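Teichoic acid D-alanine hydrolase (Staphylococcus aureus, PDB 5ZH8) removes D-alanine esters from the wall and lipoteichoic acids of the cell envelope, and influences methicillin resistance and autolysis. Local coordinates at residues A[83-97]-A[357-371]. Residues are numbered along the deposited sequence; the frame is centred on the assembly and turned at random.
Sequences LQSSLFNGSVAIYEN and DKYVVVLALNVKGNN
Strands 90-96 and 359-365 run antiparallel, their axes 4.6 Å apart, and backbone bonds reach from Asn366 N to Asn89 O at one end and from Asn97 N to Lys358 O at the other. Distant in sequence, they are neighbours in the main antiparallel sheet of the beta-lactamase fold. On the face carrying Val92, Ile94, Val361 and Leu363, helix 371-382 packs against the sheet, and Phe88 fills one end of the layer. Its ring, brought over by CG lying anti to the backbone N (chi1 178°), meets Leu363 CD1 through CZ at 3.6 Å and Leu365 CD1 through CE1 at 3.5 Å, while Leu83 CD2 rests on one ring face. The same Leu363 methyl also touches Val92 CG2. Ile94 CG1 runs alongside Val361 CG1, 4.1 Å away. Farther along, the aliphatic part of Glu96 runs by the Tyr359 ring, with CG 3.5 Å from CE1; Glu96 OE1 is hydrogen-bonded to the Tyr76 hydroxyl and salt-bridged to Lys75, which also hydrogen-bonds the Tyr359 hydroxyl. On the other face Ser91 and Ala93 touch Pro292 of helix 292-303, and Tyr95 OH hydrogen-bonds Thr293 O. Back at the Phe88 end, Asn89 ND2 donates to Asn366 OD1 at 2.8 Å, approaching from above the carbonyl plane. Backbone bonds thus set the register of two distant strands, while the buried amides there satisfy each other and share Tyr108 O as acceptor.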
loop_
_atom_site.group_PDB
_atom_site.type_symbol
_atom_site.label_atom_id
_atom_site.label_comp_id
_atom_site.label_asym_id
_atom_site.label_seq_id
_atom_site.Cartn_x
_atom_site.Cartn_y
_atom_site.Cartn_z
ATOM N N LEU A 83 -14.376 -7.255 12.934
ATOM C CA LEU A 83 -14.429 -6.924 11.504
ATOM C C LEU A 83 -15.408 -5.800 11.203
ATOM O O LEU A 83 -15.126 -4.948 10.361
ATOM C CB LEU A 83 -14.783 -8.153 10.667
ATOM C CG LEU A 83 -13.723 -9.252 10.626
ATOM C CD1 LEU A 83 -14.222 -10.403 9.770
ATOM C CD2 LEU A 83 -12.395 -8.724 10.106
ATOM N N GLN A 84 -16.551 -5.788 11.889
ATOM C CA GLN A 84 -17.514 -4.713 11.708
ATOM C C GLN A 84 -16.987 -3.380 12.241
ATOM O O GLN A 84 -16.982 -2.384 11.523
ATOM C CB GLN A 84 -18.840 -5.049 12.374
ATOM C CG GLN A 84 -19.626 -6.148 11.694
ATOM C CD GLN A 84 -21.089 -6.169 12.141
ATOM O OE1 GLN A 84 -21.697 -5.129 12.451
ATOM N NE2 GLN A 84 -21.664 -7.370 12.179
ATOM N N SER A 85 -16.528 -3.356 13.487
ATOM C CA SER A 85 -16.099 -2.097 14.101
ATOM C C SER A 85 -14.766 -1.572 13.550
ATOM O O SER A 85 -14.464 -0.389 13.682
ATOM C CB SER A 85 -16.040 -2.227 15.623
ATOM O OG SER A 85 -15.171 -3.265 16.005
ATOM N N SER A 86 -13.980 -2.437 12.916
ATOM C CA SER A 86 -12.753 -1.999 12.241
ATOM C C SER A 86 -12.984 -1.583 10.779
ATOM O O SER A 86 -12.034 -1.283 10.065
ATOM C CB SER A 86 -11.693 -3.098 12.315
ATOM O OG SER A 86 -12.161 -4.278 11.699
ATOM N N LEU A 87 -14.242 -1.564 10.346
ATOM C CA LEU A 87 -14.626 -1.087 9.011
ATOM C C LEU A 87 -14.047 -1.940 7.889
ATOM O O LEU A 87 -13.775 -1.449 6.809
ATOM C CB LEU A 87 -14.236 0.385 8.825
ATOM C CG LEU A 87 -14.665 1.343 9.942
ATOM C CD1 LEU A 87 -14.036 2.714 9.748
ATOM C CD2 LEU A 87 -16.179 1.427 10.000
ATOM N N PHE A 88 -13.875 -3.228 8.167
ATOM C CA PHE A 88 -13.354 -4.195 7.204
ATOM C C PHE A 88 -14.221 -4.196 5.954
ATOM O O PHE A 88 -15.445 -4.278 6.052
ATOM C CB PHE A 88 -13.359 -5.581 7.851
ATOM C CG PHE A 88 -12.884 -6.689 6.954
ATOM C CD1 PHE A 88 -11.573 -6.723 6.488
ATOM C CD2 PHE A 88 -13.742 -7.731 6.611
ATOM C CE1 PHE A 88 -11.138 -7.766 5.679
ATOM C CE2 PHE A 88 -13.309 -8.775 5.807
ATOM C CZ PHE A 88 -12.007 -8.792 5.338
ATOM N N ASN A 89 -13.592 -4.078 4.787
ATOM C CA ASN A 89 -14.306 -4.210 3.516
ATOM C C ASN A 89 -13.755 -5.401 2.733
ATOM O O ASN A 89 -12.688 -5.313 2.124
ATOM C CB ASN A 89 -14.198 -2.924 2.695
ATOM C CG ASN A 89 -15.223 -2.863 1.577
ATOM O OD1 ASN A 89 -16.242 -2.180 1.701
ATOM N ND2 ASN A 89 -14.969 -3.580 0.484
ATOM N N GLY A 90 -14.489 -6.509 2.769
ATOM C CA GLY A 90 -14.079 -7.733 2.098
ATOM C C GLY A 90 -14.839 -8.928 2.636
ATOM O O GLY A 90 -16.010 -8.804 2.982
ATOM N N SER A 91 -14.170 -10.078 2.729
ATOM C CA SER A 91 -14.823 -11.330 3.123
ATOM C C SER A 91 -13.919 -12.216 3.957
ATOM O O SER A 91 -12.700 -12.216 3.790
ATOM C CB SER A 91 -15.254 -12.117 1.888
ATOM O OG SER A 91 -15.846 -13.358 2.249
ATOM N N VAL A 92 -14.537 -12.998 4.836
ATOM C CA VAL A 92 -13.814 -13.908 5.711
ATOM C C VAL A 92 -14.356 -15.319 5.543
ATOM O O VAL A 92 -15.536 -15.514 5.245
ATOM C CB VAL A 92 -13.909 -13.474 7.196
ATOM C CG1 VAL A 92 -15.330 -13.627 7.734
ATOM C CG2 VAL A 92 -12.915 -14.252 8.044
ATOM N N ALA A 93 -13.473 -16.294 5.709
ATOM C CA ALA A 93 -13.858 -17.695 5.790
ATOM C C ALA A 93 -12.937 -18.392 6.787
ATOM O O ALA A 93 -11.715 -18.241 6.725
ATOM C CB ALA A 93 -13.765 -18.357 4.426
ATOM N N ILE A 94 -13.531 -19.140 7.710
ATOM C CA ILE A 94 -12.774 -19.836 8.740
ATOM C C ILE A 94 -13.232 -21.287 8.826
ATOM O O ILE A 94 -14.420 -21.567 8.993
ATOM C CB ILE A 94 -12.929 -19.160 10.118
ATOM C CG1 ILE A 94 -12.490 -17.692 10.034
ATOM C CG2 ILE A 94 -12.121 -19.919 11.167
ATOM C CD1 ILE A 94 -12.648 -16.906 11.316
ATOM N N TYR A 95 -12.276 -22.200 8.691
ATOM C CA TYR A 95 -12.526 -23.633 8.825
ATOM C C TYR A 95 -11.965 -24.121 10.153
ATOM O O TYR A 95 -10.840 -23.770 10.525
ATOM C CB TYR A 95 -11.866 -24.411 7.686
ATOM C CG TYR A 95 -12.587 -24.298 6.374
ATOM C CD1 TYR A 95 -12.522 -23.129 5.626
ATOM C CD2 TYR A 95 -13.327 -25.364 5.867
ATOM C CE1 TYR A 95 -13.190 -23.014 4.413
ATOM C CE2 TYR A 95 -13.992 -25.262 4.655
ATOM C CZ TYR A 95 -13.915 -24.086 3.929
ATOM O OH TYR A 95 -14.566 -23.958 2.730
ATOM N N GLU A 96 -12.744 -24.930 10.860
ATOM C CA GLU A 96 -12.312 -25.520 12.119
ATOM C C GLU A 96 -12.394 -27.042 12.016
ATOM O O GLU A 96 -13.466 -27.602 11.769
ATOM C CB GLU A 96 -13.187 -25.012 13.256
ATOM C CG GLU A 96 -12.651 -25.304 14.640
ATOM C CD GLU A 96 -13.557 -24.770 15.733
ATOM O OE1 GLU A 96 -14.339 -23.835 15.466
ATOM O OE2 GLU A 96 -13.487 -25.282 16.871
ATOM N N ASN A 97 -11.258 -27.706 12.192
ATOM C CA ASN A 97 -11.165 -29.148 11.985
ATOM C C ASN A 97 -11.874 -29.580 10.696
ATOM O O ASN A 97 -12.642 -30.541 10.686
ATOM C CB ASN A 97 -11.724 -29.892 13.201
ATOM C CG ASN A 97 -10.899 -29.665 14.457
ATOM O OD1 ASN A 97 -11.442 -29.357 15.510
ATOM N ND2 ASN A 97 -9.584 -29.814 14.353
ATOM N N ASP A 357 -3.342 -27.014 11.833
ATOM C CA ASP A 357 -4.117 -28.251 11.719
ATOM C C ASP A 357 -5.549 -28.134 12.257
ATOM O O ASP A 357 -6.360 -29.027 12.021
ATOM C CB ASP A 357 -3.385 -29.413 12.392
ATOM C CG ASP A 357 -2.166 -29.884 11.601
ATOM O OD1 ASP A 357 -1.858 -29.311 10.532
ATOM O OD2 ASP A 357 -1.501 -30.833 12.062
ATOM N N LYS A 358 -5.863 -27.050 12.966
ATOM C CA LYS A 358 -7.220 -26.830 13.475
ATOM C C LYS A 358 -7.973 -25.768 12.668
ATOM O O LYS A 358 -9.097 -26.001 12.228
ATOM C CB LYS A 358 -7.191 -26.425 14.949
ATOM C CG LYS A 358 -8.551 -26.521 15.625
ATOM C CD LYS A 358 -8.501 -26.073 17.072
ATOM C CE LYS A 358 -9.873 -26.100 17.730
ATOM N NZ LYS A 358 -9.864 -25.422 19.060
ATOM N N TYR A 359 -7.357 -24.606 12.486
ATOM C CA TYR A 359 -8.007 -23.493 11.809
ATOM C C TYR A 359 -7.389 -23.186 10.452
ATOM O O TYR A 359 -6.169 -23.215 10.296
ATOM C CB TYR A 359 -7.933 -22.232 12.675
ATOM C CG TYR A 359 -8.750 -22.309 13.936
ATOM C CD1 TYR A 359 -10.132 -22.216 13.896
ATOM C CD2 TYR A 359 -8.139 -22.481 15.173
ATOM C CE1 TYR A 359 -10.886 -22.286 15.050
ATOM C CE2 TYR A 359 -8.883 -22.551 16.336
ATOM C CZ TYR A 359 -10.256 -22.446 16.270
ATOM O OH TYR A 359 -11.001 -22.513 17.421
ATOM N N VAL A 360 -8.240 -22.887 9.476
ATOM C CA VAL A 360 -7.800 -22.210 8.261
ATOM C C VAL A 360 -8.561 -20.900 8.194
ATOM O O VAL A 360 -9.782 -20.895 8.083
ATOM C CB VAL A 360 -8.063 -23.034 6.978
ATOM C CG1 VAL A 360 -7.502 -22.307 5.760
ATOM C CG2 VAL A 360 -7.459 -24.424 7.100
ATOM N N VAL A 361 -7.825 -19.798 8.287
ATOM C CA VAL A 361 -8.409 -18.461 8.295
ATOM C C VAL A 361 -8.049 -17.779 6.990
ATOM O O VAL A 361 -6.874 -17.562 6.710
ATOM C CB VAL A 361 -7.887 -17.616 9.481
ATOM C CG1 VAL A 361 -8.619 -16.283 9.556
ATOM C CG2 VAL A 361 -8.025 -18.386 10.783
ATOM N N VAL A 362 -9.068 -17.457 6.196
ATOM C CA VAL A 362 -8.885 -16.798 4.904
ATOM C C VAL A 362 -9.548 -15.435 4.980
ATOM O O VAL A 362 -10.752 -15.347 5.230
ATOM C CB VAL A 362 -9.525 -17.606 3.745
ATOM C CG1 VAL A 362 -9.159 -16.996 2.391
ATOM C CG2 VAL A 362 -9.125 -19.074 3.817
ATOM N N LEU A 363 -8.765 -14.379 4.771
ATOM C CA LEU A 363 -9.260 -13.015 4.889
ATOM C C LEU A 363 -8.972 -12.250 3.604
ATOM O O LEU A 363 -7.812 -12.036 3.243
ATOM C CB LEU A 363 -8.612 -12.322 6.087
ATOM C CG LEU A 363 -9.346 -11.093 6.634
ATOM C CD1 LEU A 363 -10.690 -11.497 7.225
ATOM C CD2 LEU A 363 -8.507 -10.353 7.666
ATOM N N ALA A 364 -10.039 -11.852 2.915
ATOM C CA ALA A 364 -9.932 -11.169 1.631
ATOM C C ALA A 364 -10.360 -9.709 1.763
ATOM O O ALA A 364 -11.448 -9.411 2.250
ATOM C CB ALA A 364 -10.782 -11.880 0.586
ATOM N N LEU A 365 -9.506 -8.806 1.305
ATOM C CA LEU A 365 -9.738 -7.383 1.440
ATOM C C LEU A 365 -9.673 -6.713 0.068
ATOM O O LEU A 365 -8.650 -6.790 -0.599
ATOM C CB LEU A 365 -8.663 -6.814 2.364
ATOM C CG LEU A 365 -8.766 -5.353 2.765
ATOM C CD1 LEU A 365 -9.970 -5.117 3.670
ATOM C CD2 LEU A 365 -7.470 -4.947 3.449
ATOM N N ASN A 366 -10.761 -6.060 -0.346
ATOM C CA ASN A 366 -10.817 -5.384 -1.658
ATOM C C ASN A 366 -10.737 -3.847 -1.593
ATOM O O ASN A 366 -10.820 -3.180 -2.619
ATOM C CB ASN A 366 -12.033 -5.842 -2.472
ATOM C CG ASN A 366 -13.355 -5.468 -1.838
ATOM O OD1 ASN A 366 -13.601 -5.774 -0.680
ATOM N ND2 ASN A 366 -14.224 -4.829 -2.609
ATOM N N VAL A 367 -10.575 -3.289 -0.397
ATOM C CA VAL A 367 -10.106 -1.908 -0.247
ATOM C C VAL A 367 -8.722 -1.998 0.392
ATOM O O VAL A 367 -8.572 -2.513 1.496
ATOM C CB VAL A 367 -11.039 -1.048 0.623
ATOM C CG1 VAL A 367 -10.532 0.383 0.678
ATOM C CG2 VAL A 367 -12.462 -1.092 0.086
ATOM N N LYS A 368 -7.711 -1.512 -0.317
ATOM C CA LYS A 368 -6.329 -1.713 0.095
ATOM C C LYS A 368 -6.084 -1.175 1.496
ATOM O O LYS A 368 -6.548 -0.087 1.853
ATOM C CB LYS A 368 -5.372 -1.044 -0.883
ATOM C CG LYS A 368 -3.920 -1.441 -0.697
ATOM C CD LYS A 368 -3.066 -0.818 -1.799
ATOM C CE LYS A 368 -1.629 -1.311 -1.755
ATOM N NZ LYS A 368 -1.002 -1.110 -0.413
ATOM N N GLY A 369 -5.349 -1.951 2.280
ATOM C CA GLY A 369 -5.039 -1.588 3.650
ATOM C C GLY A 369 -4.265 -2.698 4.313
ATOM O O GLY A 369 -3.813 -3.619 3.653
ATOM N N ASN A 370 -4.122 -2.609 5.627
ATOM C CA ASN A 370 -3.325 -3.566 6.378
ATOM C C ASN A 370 -4.150 -4.807 6.720
ATOM O O ASN A 370 -4.897 -4.830 7.706
ATOM C CB ASN A 370 -2.790 -2.902 7.642
ATOM C CG ASN A 370 -1.699 -3.703 8.306
ATOM O OD1 ASN A 370 -1.567 -4.905 8.081
ATOM N ND2 ASN A 370 -0.906 -3.035 9.136
ATOM N N ASN A 371 -4.009 -5.847 5.906
ATOM C CA ASN A 371 -4.742 -7.085 6.141
ATOM C C ASN A 371 -4.048 -7.959 7.202
ATOM O O ASN A 371 -4.696 -8.759 7.870
ATOM C CB ASN A 371 -4.910 -7.855 4.822
ATOM C CG ASN A 371 -6.105 -8.790 4.835
ATOM O OD1 ASN A 371 -7.187 -8.429 5.315
ATOM N ND2 ASN A 371 -5.921 -9.995 4.298
#